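Lipase 2 (Yarrowia lipolytica, PDB 4JEI) probably hydrolyses triacylglycerols at their ester bonds, as a class 3 lipase of the alpha/beta hydrolase fold. Local coordinates at residues A[223-228]-A[246-251]; A[17-22]-A[291-296]; A[101-106]-A[236-241]. The protein carries 2 engineered substitutions. All coordinates share one frame; numbering follows the deposited sequence.

Contact 1. Residues A[223-228]-A[246-251]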
loop_
_atom_site.group_PDB
_atom_site.type_symbol
_atom_site.label_atom_id
_atom_site.label_comp_id
_atom_site.label_asym_id
_atom_site.label_seq_id
_atom_site.Cartn_x
_atom_site.Cartn_y
_atom_site.Cartn_z
ATOM N N TYR A 223 -1.024 6.198 4.976
ATOM C CA TYR A 223 -1.918 6.706 3.936
ATOM C C TYR A 223 -2.435 5.566 3.080
ATOM O O TYR A 223 -1.651 4.813 2.494
ATOM C CB TYR A 223 -1.209 7.743 3.047
ATOM C CG TYR A 223 -0.766 8.987 3.777
ATOM C CD1 TYR A 223 -1.656 10.026 4.032
ATOM C CD2 TYR A 223 0.551 9.135 4.209
ATOM C CE1 TYR A 223 -1.252 11.176 4.701
ATOM C CE2 TYR A 223 0.967 10.281 4.884
ATOM C CZ TYR A 223 0.060 11.299 5.127
ATOM O OH TYR A 223 0.459 12.437 5.780
ATOM N N ARG A 224 -3.762 5.440 3.020
ATOM C CA ARG A 224 -4.449 4.430 2.235
ATOM C C ARG A 224 -5.164 5.137 1.088
ATOM O O ARG A 224 -6.188 5.782 1.306
ATOM C CB ARG A 224 -5.447 3.688 3.124
ATOM C CG ARG A 224 -4.903 2.420 3.772
ATOM C CD ARG A 224 -5.951 1.663 4.592
ATOM N NE ARG A 224 -7.280 1.677 3.967
ATOM C CZ ARG A 224 -8.288 2.450 4.371
ATOM N NH1 ARG A 224 -8.141 3.265 5.399
ATOM N NH2 ARG A 224 -9.450 2.411 3.729
ATOM N N ILE A 225 -4.590 5.084 -0.118
ATOM C CA ILE A 225 -5.181 5.767 -1.270
ATOM C C ILE A 225 -6.215 4.884 -1.959
ATOM O O ILE A 225 -5.913 3.748 -2.332
ATOM C CB ILE A 225 -4.138 6.403 -2.237
ATOM C CG1 ILE A 225 -3.136 7.292 -1.466
ATOM C CG2 ILE A 225 -4.830 7.211 -3.352
ATOM C CD1 ILE A 225 -1.896 7.651 -2.218
ATOM N N THR A 226 -7.450 5.399 -2.072
ATOM C CA THR A 226 -8.581 4.721 -2.703
ATOM C C THR A 226 -9.124 5.584 -3.842
ATOM O O THR A 226 -8.901 6.794 -3.855
ATOM C CB THR A 226 -9.653 4.376 -1.675
ATOM O OG1 THR A 226 -10.174 5.587 -1.145
ATOM C CG2 THR A 226 -9.137 3.485 -0.557
ATOM N N HIS A 227 -9.835 4.967 -4.790
ATOM C CA HIS A 227 -10.370 5.650 -5.962
ATOM C C HIS A 227 -11.836 5.283 -6.209
ATOM O O HIS A 227 -12.246 4.163 -5.900
ATOM C CB HIS A 227 -9.474 5.319 -7.179
ATOM C CG HIS A 227 -10.027 5.691 -8.517
ATOM N ND1 HIS A 227 -10.234 4.740 -9.494
ATOM C CD2 HIS A 227 -10.387 6.899 -9.002
ATOM C CE1 HIS A 227 -10.719 5.392 -10.536
ATOM N NE2 HIS A 227 -10.833 6.694 -10.285
ATOM N N ARG A 228 -12.622 6.247 -6.745
ATOM C CA ARG A 228 -14.026 6.093 -7.133
ATOM C C ARG A 228 -14.168 4.895 -8.065
ATOM O O ARG A 228 -13.459 4.806 -9.071
ATOM C CB ARG A 228 -14.492 7.334 -7.909
ATOM C CG ARG A 228 -15.349 8.304 -7.121
ATOM C CD ARG A 228 -16.685 8.635 -7.777
ATOM N NE ARG A 228 -16.690 8.462 -9.233
ATOM C CZ ARG A 228 -17.723 8.751 -10.017
ATOM N NH1 ARG A 228 -18.839 9.253 -9.499
ATOM N NH2 ARG A 228 -17.649 8.541 -11.324
ATOM N N GLY A 246 -6.068 5.795 7.792
ATOM C CA GLY A 246 -6.952 6.824 7.272
ATOM C C GLY A 246 -6.890 6.882 5.765
ATOM O O GLY A 246 -5.810 6.945 5.163
ATOM N N GLU A 247 -8.068 6.844 5.161
ATOM C CA GLU A 247 -8.276 6.863 3.727
ATOM C C GLU A 247 -7.953 8.224 3.085
ATOM O O GLU A 247 -8.145 9.276 3.700
ATOM C CB GLU A 247 -9.732 6.478 3.466
ATOM C CG GLU A 247 -10.091 6.251 2.017
ATOM C CD GLU A 247 -11.553 5.949 1.769
ATOM O OE1 GLU A 247 -12.336 5.868 2.744
ATOM O OE2 GLU A 247 -11.920 5.826 0.583
ATOM N N VAL A 248 -7.453 8.171 1.839
ATOM C CA VAL A 248 -7.171 9.293 0.941
ATOM C C VAL A 248 -7.940 8.888 -0.322
ATOM O O VAL A 248 -7.605 7.888 -0.958
ATOM C CB VAL A 248 -5.654 9.536 0.687
ATOM C CG1 VAL A 248 -5.437 10.665 -0.317
ATOM C CG2 VAL A 248 -4.917 9.831 1.992
ATOM N N PHE A 249 -9.019 9.608 -0.629
ATOM C CA PHE A 249 -9.919 9.261 -1.724
ATOM C C PHE A 249 -9.850 10.139 -2.970
ATOM O O PHE A 249 -10.029 11.358 -2.896
ATOM C CB PHE A 249 -11.352 9.163 -1.172
ATOM C CG PHE A 249 -12.467 8.748 -2.101
ATOM C CD1 PHE A 249 -13.492 9.632 -2.416
ATOM C CD2 PHE A 249 -12.541 7.449 -2.587
ATOM C CE1 PHE A 249 -14.553 9.233 -3.234
ATOM C CE2 PHE A 249 -13.593 7.058 -3.418
ATOM C CZ PHE A 249 -14.596 7.948 -3.725
ATOM N N ILE A 250 -9.628 9.494 -4.124
ATOM C CA ILE A 250 -9.628 10.142 -5.435
ATOM C C ILE A 250 -11.090 10.081 -5.922
ATOM O O ILE A 250 -11.535 9.048 -6.438
ATOM C CB ILE A 250 -8.632 9.473 -6.436
ATOM C CG1 ILE A 250 -7.179 9.500 -5.922
ATOM C CG2 ILE A 250 -8.738 10.100 -7.833
ATOM C CD1 ILE A 250 -6.270 8.460 -6.569
ATOM N N ASP A 251 -11.846 11.173 -5.699
ATOM C CA ASP A 251 -13.249 11.297 -6.110
ATOM C C ASP A 251 -13.299 11.803 -7.564
ATOM O O ASP A 251 -13.824 12.883 -7.845
ATOM C CB ASP A 251 -13.997 12.246 -5.150
ATOM C CG ASP A 251 -15.513 12.277 -5.293
ATOM O OD1 ASP A 251 -16.156 13.074 -4.579
ATOM O OD2 ASP A 251 -16.053 11.507 -6.122
#
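Arg224 and Thr226 hold both backbone polar atoms of Val248 from the same neighbouring strand: Val248 N donates to Arg224 O at 2.8 Å, and Thr226 N reaches Val248 O at 2.7 Å, nearly straight at 170°. The parallel ladder goes on with Ile250 N to Thr226 O and ends with Arg228 N to Ile250 O, while at its start Arg224 N makes only a weak bond to Gly246 O. Ile225, Val248 and Ile250 share one face of the sheet. There Ile225 and Val248 lie side by side, CG1 to CB 4.0 Å, and the CG2 branch of Ile225 meets Ile250 CD1 at 3.7 Å. On the face of Thr226 and Phe249, Thr226 OG1 sits between its backbone N and carbonyl carbon (chi1 64°), which brings it to the ring edge of Phe249, 3.3 Å from CD2. Thr226 OG1 also donates to Glu247 OE2, modelled at 2.5 Å, a shortness that is doubtful. That carboxylate oxygen has a second donor in Ser274 N. Further out, Phe18 of helix 12-27 covers Ile225 and Val248, and the outward edges of the pair bond to Thr186 and Cys265 of the flanking strands. His227 ND1 is tied to Asn288 O, beside the residues of a probable Ser-His-Asp triad. This is a pair of adjacent parallel strands in the central sheet of the alpha/beta hydrolase fold, running toward the probable catalytic site.

Contact 2. Residues A[17-22]-A[291-296]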
loop_
_atom_site.group_PDB
_atom_site.type_symbol
_atom_site.label_atom_id
_atom_site.label_comp_id
_atom_site.label_asym_id
_atom_site.label_seq_id
_atom_site.Cartn_x
_atom_site.Cartn_y
_atom_site.Cartn_z
ATOM N N PHE A 17 2.855 14.616 -3.271
ATOM C CA PHE A 17 3.364 13.607 -2.349
ATOM C C PHE A 17 2.703 12.252 -2.635
ATOM O O PHE A 17 3.405 11.246 -2.704
ATOM C CB PHE A 17 3.143 14.067 -0.896
ATOM C CG PHE A 17 3.333 13.024 0.178
ATOM C CD1 PHE A 17 4.601 12.708 0.645
ATOM C CD2 PHE A 17 2.237 12.394 0.758
ATOM C CE1 PHE A 17 4.772 11.762 1.657
ATOM C CE2 PHE A 17 2.411 11.438 1.759
ATOM C CZ PHE A 17 3.677 11.128 2.203
ATOM N N PHE A 18 1.364 12.229 -2.818
ATOM C CA PHE A 18 0.623 11.002 -3.120
ATOM C C PHE A 18 0.942 10.474 -4.520
ATOM O O PHE A 18 1.043 9.257 -4.701
ATOM C CB PHE A 18 -0.891 11.203 -2.955
ATOM C CG PHE A 18 -1.358 11.636 -1.584
ATOM C CD1 PHE A 18 -0.960 10.945 -0.445
ATOM C CD2 PHE A 18 -2.243 12.698 -1.437
ATOM C CE1 PHE A 18 -1.391 11.348 0.821
ATOM C CE2 PHE A 18 -2.674 13.098 -0.171
ATOM C CZ PHE A 18 -2.255 12.412 0.946
ATOM N N GLU A 19 1.108 11.387 -5.499
ATOM C CA GLU A 19 1.444 11.057 -6.884
ATOM C C GLU A 19 2.850 10.464 -6.968
ATOM O O GLU A 19 3.086 9.570 -7.778
ATOM C CB GLU A 19 1.321 12.300 -7.779
ATOM C CG GLU A 19 1.425 12.005 -9.271
ATOM C CD GLU A 19 1.153 13.161 -10.214
ATOM O OE1 GLU A 19 1.097 12.914 -11.440
ATOM O OE2 GLU A 19 0.989 14.308 -9.738
ATOM N N LYS A 20 3.775 10.950 -6.120
ATOM C CA LYS A 20 5.157 10.472 -6.052
ATOM C C LYS A 20 5.156 8.982 -5.721
ATOM O O LYS A 20 5.798 8.197 -6.423
ATOM C CB LYS A 20 5.939 11.260 -4.989
ATOM C CG LYS A 20 7.372 10.802 -4.814
ATOM C CD LYS A 20 7.927 11.306 -3.517
ATOM C CE LYS A 20 9.137 10.517 -3.134
ATOM N NZ LYS A 20 9.987 11.269 -2.184
ATOM N N TYR A 21 4.398 8.603 -4.677
ATOM C CA TYR A 21 4.287 7.223 -4.232
ATOM C C TYR A 21 3.474 6.359 -5.155
ATOM O O TYR A 21 3.763 5.171 -5.258
ATOM C CB TYR A 21 3.902 7.123 -2.753
ATOM C CG TYR A 21 5.034 7.610 -1.882
ATOM C CD1 TYR A 21 5.036 8.904 -1.367
ATOM C CD2 TYR A 21 6.168 6.830 -1.675
ATOM C CE1 TYR A 21 6.115 9.393 -0.635
ATOM C CE2 TYR A 21 7.256 7.307 -0.949
ATOM C CZ TYR A 21 7.222 8.589 -0.426
ATOM O OH TYR A 21 8.279 9.052 0.315
ATOM N N ALA A 22 2.523 6.968 -5.896
ATOM C CA ALA A 22 1.732 6.301 -6.926
ATOM C C ALA A 22 2.693 5.909 -8.046
ATOM O O ALA A 22 2.697 4.755 -8.465
ATOM C CB ALA A 22 0.670 7.242 -7.463
ATOM N N GLN A 291 -6.560 3.431 -12.024
ATOM C CA GLN A 291 -6.521 4.889 -11.968
ATOM C C GLN A 291 -6.194 5.505 -10.610
ATOM O O GLN A 291 -7.094 5.887 -9.862
ATOM C CB GLN A 291 -7.787 5.485 -12.606
ATOM C CG GLN A 291 -8.062 4.947 -14.017
ATOM C CD GLN A 291 -9.509 5.079 -14.417
ATOM O OE1 GLN A 291 -9.850 5.785 -15.368
ATOM N NE2 GLN A 291 -10.393 4.400 -13.707
ATOM N N TYR A 292 -4.890 5.637 -10.320
ATOM C CA TYR A 292 -4.362 6.231 -9.086
ATOM C C TYR A 292 -3.325 7.298 -9.435
ATOM O O TYR A 292 -2.123 7.026 -9.398
ATOM C CB TYR A 292 -3.791 5.139 -8.161
ATOM C CG TYR A 292 -4.870 4.408 -7.397
ATOM C CD1 TYR A 292 -5.454 3.254 -7.909
ATOM C CD2 TYR A 292 -5.352 4.905 -6.192
ATOM C CE1 TYR A 292 -6.480 2.602 -7.229
ATOM C CE2 TYR A 292 -6.381 4.267 -5.508
ATOM C CZ TYR A 292 -6.941 3.114 -6.027
ATOM O OH TYR A 292 -7.964 2.502 -5.346
ATOM N N PHE A 293 -3.809 8.510 -9.823
ATOM C CA PHE A 293 -3.033 9.678 -10.294
ATOM C C PHE A 293 -2.393 9.365 -11.650
ATOM O O PHE A 293 -2.536 10.126 -12.605
ATOM C CB PHE A 293 -1.966 10.150 -9.278
ATOM C CG PHE A 293 -2.504 10.605 -7.943
ATOM C CD1 PHE A 293 -2.851 11.934 -7.731
ATOM C CD2 PHE A 293 -2.633 9.710 -6.886
ATOM C CE1 PHE A 293 -3.337 12.358 -6.490
ATOM C CE2 PHE A 293 -3.126 10.133 -5.648
ATOM C CZ PHE A 293 -3.481 11.453 -5.460
ATOM N N VAL A 294 -1.701 8.226 -11.711
ATOM C CA VAL A 294 -1.007 7.633 -12.848
ATOM C C VAL A 294 -1.740 6.301 -13.102
ATOM O O VAL A 294 -2.287 5.732 -12.153
ATOM C CB VAL A 294 0.477 7.406 -12.426
ATOM C CG1 VAL A 294 1.279 6.659 -13.488
ATOM C CG2 VAL A 294 1.157 8.725 -12.077
ATOM N N THR A 295 -1.786 5.822 -14.361
ATOM C CA THR A 295 -2.400 4.528 -14.660
ATOM C C THR A 295 -1.471 3.412 -14.192
ATOM O O THR A 295 -0.400 3.208 -14.757
ATOM C CB THR A 295 -2.994 4.391 -16.098
ATOM O OG1 THR A 295 -2.813 3.056 -16.574
ATOM C CG2 THR A 295 -2.415 5.374 -17.105
ATOM N N GLU A 296 -1.876 2.728 -13.118
ATOM C CA GLU A 296 -1.136 1.644 -12.480
ATOM C C GLU A 296 -1.197 0.314 -13.228
ATOM O O GLU A 296 -2.161 0.050 -13.947
ATOM C CB GLU A 296 -1.603 1.468 -11.039
ATOM C CG GLU A 296 -0.438 1.483 -10.074
ATOM C CD GLU A 296 -0.136 2.802 -9.393
ATOM O OE1 GLU A 296 0.813 2.819 -8.581
ATOM O OE2 GLU A 296 -0.859 3.798 -9.622
#
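Phe293 lays one face of its ring against the backbone of helix 12-27, with Glu19 N 4.2 Å above the ring centre. In this alpha/beta hydrolase the helix belongs to the N-terminal region of the class 3 lipases, and the loop it meets follows helix 285-290, which carries His289 of a probable catalytic triad. The loop presents the ring from a classic gamma turn: Phe293 has a positive phi of 68°, and Val294 N closes the turn on Tyr292 O.

Apolar contacts carry most of the interface. Phe293 CZ reaches Phe18 CB at 3.6 Å, while the CD2 side of the same Phe293 ring lies toward the methyl of Ala22. With CG of Phe293 opposite the carbonyl carbon (chi1 -61°), the ring is directed at the helix, and at its root CB touches Glu19 CG at 3.9 Å. Tyr15, earlier on the same helix, meets Phe293 edge-to-face.

The polar ends are engaged in different ways. Glu19 runs its extended chain past the ring and spends OE1 in a salt bridge to Arg23, whereas Tyr292 swings away so that OH bonds Asp230 OD2. Glu296, bent at chi2, returns toward the helix. The methyl of Ala22 meets the carbonyl of the turn, CB to Tyr292 O 3.4 Å.

Contact 3. Residues A[101-106]-A[236-241]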
loop_
_atom_site.group_PDB
_atom_site.type_symbol
_atom_site.label_atom_id
_atom_site.label_comp_id
_atom_site.label_asym_id
_atom_site.label_seq_id
_atom_site.Cartn_x
_atom_site.Cartn_y
_atom_site.Cartn_z
ATOM N N MET A 101 -13.579 -15.857 -3.209
ATOM C CA MET A 101 -12.993 -16.942 -2.417
ATOM C C MET A 101 -13.035 -16.730 -0.927
ATOM O O MET A 101 -13.211 -15.606 -0.435
ATOM C CB MET A 101 -11.546 -17.245 -2.836
ATOM C CG MET A 101 -11.385 -18.591 -3.489
ATOM S SD MET A 101 -9.854 -18.726 -4.436
ATOM C CE MET A 101 -8.690 -19.107 -3.123
ATOM N N GLN A 102 -12.833 -17.846 -0.212
ATOM C CA GLN A 102 -12.699 -17.920 1.229
ATOM C C GLN A 102 -11.510 -17.033 1.588
ATOM O O GLN A 102 -10.439 -17.154 0.982
ATOM C CB GLN A 102 -12.473 -19.384 1.694
ATOM C CG GLN A 102 -11.411 -20.212 0.920
ATOM C CD GLN A 102 -11.873 -20.832 -0.393
ATOM O OE1 GLN A 102 -11.068 -21.101 -1.292
ATOM N NE2 GLN A 102 -13.167 -21.104 -0.533
ATOM N N ALA A 103 -11.736 -16.066 2.474
ATOM C CA ALA A 103 -10.684 -15.170 2.923
ATOM C C ALA A 103 -10.472 -15.486 4.406
ATOM O O ALA A 103 -10.983 -14.775 5.274
ATOM C CB ALA A 103 -11.098 -13.725 2.710
ATOM N N PRO A 104 -9.801 -16.618 4.717
ATOM C CA PRO A 104 -9.635 -17.008 6.117
ATOM C C PRO A 104 -8.623 -16.150 6.856
ATOM O O PRO A 104 -7.551 -15.843 6.326
ATOM C CB PRO A 104 -9.181 -18.466 6.015
ATOM C CG PRO A 104 -9.376 -18.873 4.593
ATOM C CD PRO A 104 -9.169 -17.617 3.838
ATOM N N LEU A 105 -8.986 -15.749 8.077
ATOM C CA LEU A 105 -8.161 -14.911 8.937
ATOM C C LEU A 105 -7.343 -15.741 9.910
ATOM O O LEU A 105 -7.847 -16.706 10.486
ATOM C CB LEU A 105 -9.027 -13.916 9.726
ATOM C CG LEU A 105 -9.748 -12.839 8.927
ATOM C CD1 LEU A 105 -11.201 -12.761 9.325
ATOM C CD2 LEU A 105 -9.092 -11.490 9.117
ATOM N N THR A 106 -6.080 -15.358 10.086
ATOM C CA THR A 106 -5.141 -15.940 11.045
ATOM C C THR A 106 -4.450 -14.812 11.784
ATOM O O THR A 106 -4.359 -13.698 11.262
ATOM C CB THR A 106 -4.168 -16.982 10.441
ATOM O OG1 THR A 106 -2.923 -16.923 11.140
ATOM C CG2 THR A 106 -3.901 -16.770 8.987
ATOM N N PRO A 236 -11.958 -8.126 1.040
ATOM C CA PRO A 236 -13.102 -9.058 1.064
ATOM C C PRO A 236 -14.387 -8.431 1.596
ATOM O O PRO A 236 -14.347 -7.624 2.530
ATOM C CB PRO A 236 -12.614 -10.199 1.978
ATOM C CG PRO A 236 -11.138 -9.979 2.171
ATOM C CD PRO A 236 -10.964 -8.501 2.062
ATOM N N PHE A 237 -15.533 -8.815 0.996
ATOM C CA PHE A 237 -16.858 -8.334 1.395
ATOM C C PHE A 237 -17.318 -8.910 2.732
ATOM O O PHE A 237 -18.229 -8.349 3.350
ATOM C CB PHE A 237 -17.902 -8.605 0.304
ATOM C CG PHE A 237 -17.699 -7.800 -0.955
ATOM C CD1 PHE A 237 -17.431 -8.427 -2.164
ATOM C CD2 PHE A 237 -17.767 -6.410 -0.929
ATOM C CE1 PHE A 237 -17.241 -7.681 -3.329
ATOM C CE2 PHE A 237 -17.570 -5.664 -2.093
ATOM C CZ PHE A 237 -17.315 -6.306 -3.286
ATOM N N TRP A 238 -16.667 -10.009 3.191
ATOM C CA TRP A 238 -16.937 -10.680 4.465
ATOM C C TRP A 238 -16.978 -9.697 5.620
ATOM O O TRP A 238 -16.234 -8.711 5.628
ATOM C CB TRP A 238 -15.919 -11.801 4.743
ATOM C CG TRP A 238 -15.721 -12.774 3.613
ATOM C CD1 TRP A 238 -14.533 -13.138 3.053
ATOM C CD2 TRP A 238 -16.736 -13.522 2.921
ATOM N NE1 TRP A 238 -14.740 -14.061 2.054
ATOM C CE2 TRP A 238 -16.086 -14.313 1.948
ATOM C CE3 TRP A 238 -18.141 -13.598 3.025
ATOM C CZ2 TRP A 238 -16.788 -15.171 1.085
ATOM C CZ3 TRP A 238 -18.836 -14.437 2.164
ATOM C CH2 TRP A 238 -18.163 -15.216 1.214
ATOM N N ASP A 239 -17.886 -9.940 6.567
ATOM C CA ASP A 239 -18.118 -9.062 7.710
ATOM C C ASP A 239 -16.956 -8.926 8.684
ATOM O O ASP A 239 -16.790 -7.853 9.271
ATOM C CB ASP A 239 -19.421 -9.434 8.425
ATOM C CG ASP A 239 -20.611 -9.556 7.495
ATOM O OD1 ASP A 239 -20.684 -10.566 6.748
ATOM O OD2 ASP A 239 -21.462 -8.638 7.497
ATOM N N GLY A 240 -16.153 -9.986 8.818
ATOM C CA GLY A 240 -14.987 -10.017 9.692
ATOM C C GLY A 240 -13.924 -8.993 9.344
ATOM O O GLY A 240 -13.210 -8.535 10.234
ATOM N N TYR A 241 -13.825 -8.613 8.053
ATOM C CA TYR A 241 -12.848 -7.651 7.543
ATOM C C TYR A 241 -13.193 -6.192 7.816
ATOM O O TYR A 241 -14.335 -5.772 7.629
ATOM C CB TYR A 241 -12.550 -7.910 6.064
ATOM C CG TYR A 241 -11.725 -9.157 5.864
ATOM C CD1 TYR A 241 -12.327 -10.409 5.762
ATOM C CD2 TYR A 241 -10.334 -9.101 5.830
ATOM C CE1 TYR A 241 -11.571 -11.568 5.621
ATOM C CE2 TYR A 241 -9.567 -10.249 5.671
ATOM C CZ TYR A 241 -10.190 -11.483 5.570
ATOM O OH TYR A 241 -9.430 -12.616 5.419
#
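Ala103 CB is the bump here, and the hollow it fills is walled by Pro236, Trp238 and Tyr241. The wall is a loop between strands 222-227 and 247-250 of the alpha/beta hydrolase sheet, folded into a type I beta turn from Trp238 to Tyr241. Ala103 CB meets Pro236 CG at 3.8 Å and Tyr241 CE1 at 3.7 Å, and abuts the indole edge 3.5 Å from Trp238 CD1.

The phenol of Tyr241 is a flat slab held between two lids. Pro236 CG presses on one face, 3.6 Å above the ring centre, and Leu105 covers the other, its CD2 4.0 Å from the centroid in a CH-pi contact. The two methyls of Leu105 spread over that face at the hydroxyl end, CD1 near Tyr241 CE1 and CD2 near Tyr241 CE2, with Leu105 CG close to CZ. Another wall of the hollow is the indole, which stands along the backbone of 101-106 and uses its N-H in a weak bond, Trp238 NE1 to Met101 O at 3.3 Å.

His126 of strand 124-126 touches both Ala103 and Pro236, placing the hollow beside the small two-stranded sheet. Helix 91-99, just before this segment, is probably part of the lid, judging from related lipases. Tyr241 OH donates to Ala103 O at 2.7 Å, arriving from above the carbonyl plane, 71° out of it.

After strand 3-8 at the N terminus, contact 2 ties helix 12-27 to the loop 291-296, closing a loop that spans nearly the whole chain. Contacts 1 and 3 both lie within that span. Segment 101-106 then waits for 236-241, but strand 222-227 intervenes before contact 3 closes, and its partner 247-250 follows afterwards; contacts 3 and 1 therefore cross. Contact 1 joins neighbours in the central sheet and touches contact 2, where Tyr292 packs against the strand at Ile225 and His227. Contact 3 stands apart, its centre about 28 Å from that of contact 2, and fastens the surface loop between the two strands of contact 1 to the region of the small sheet.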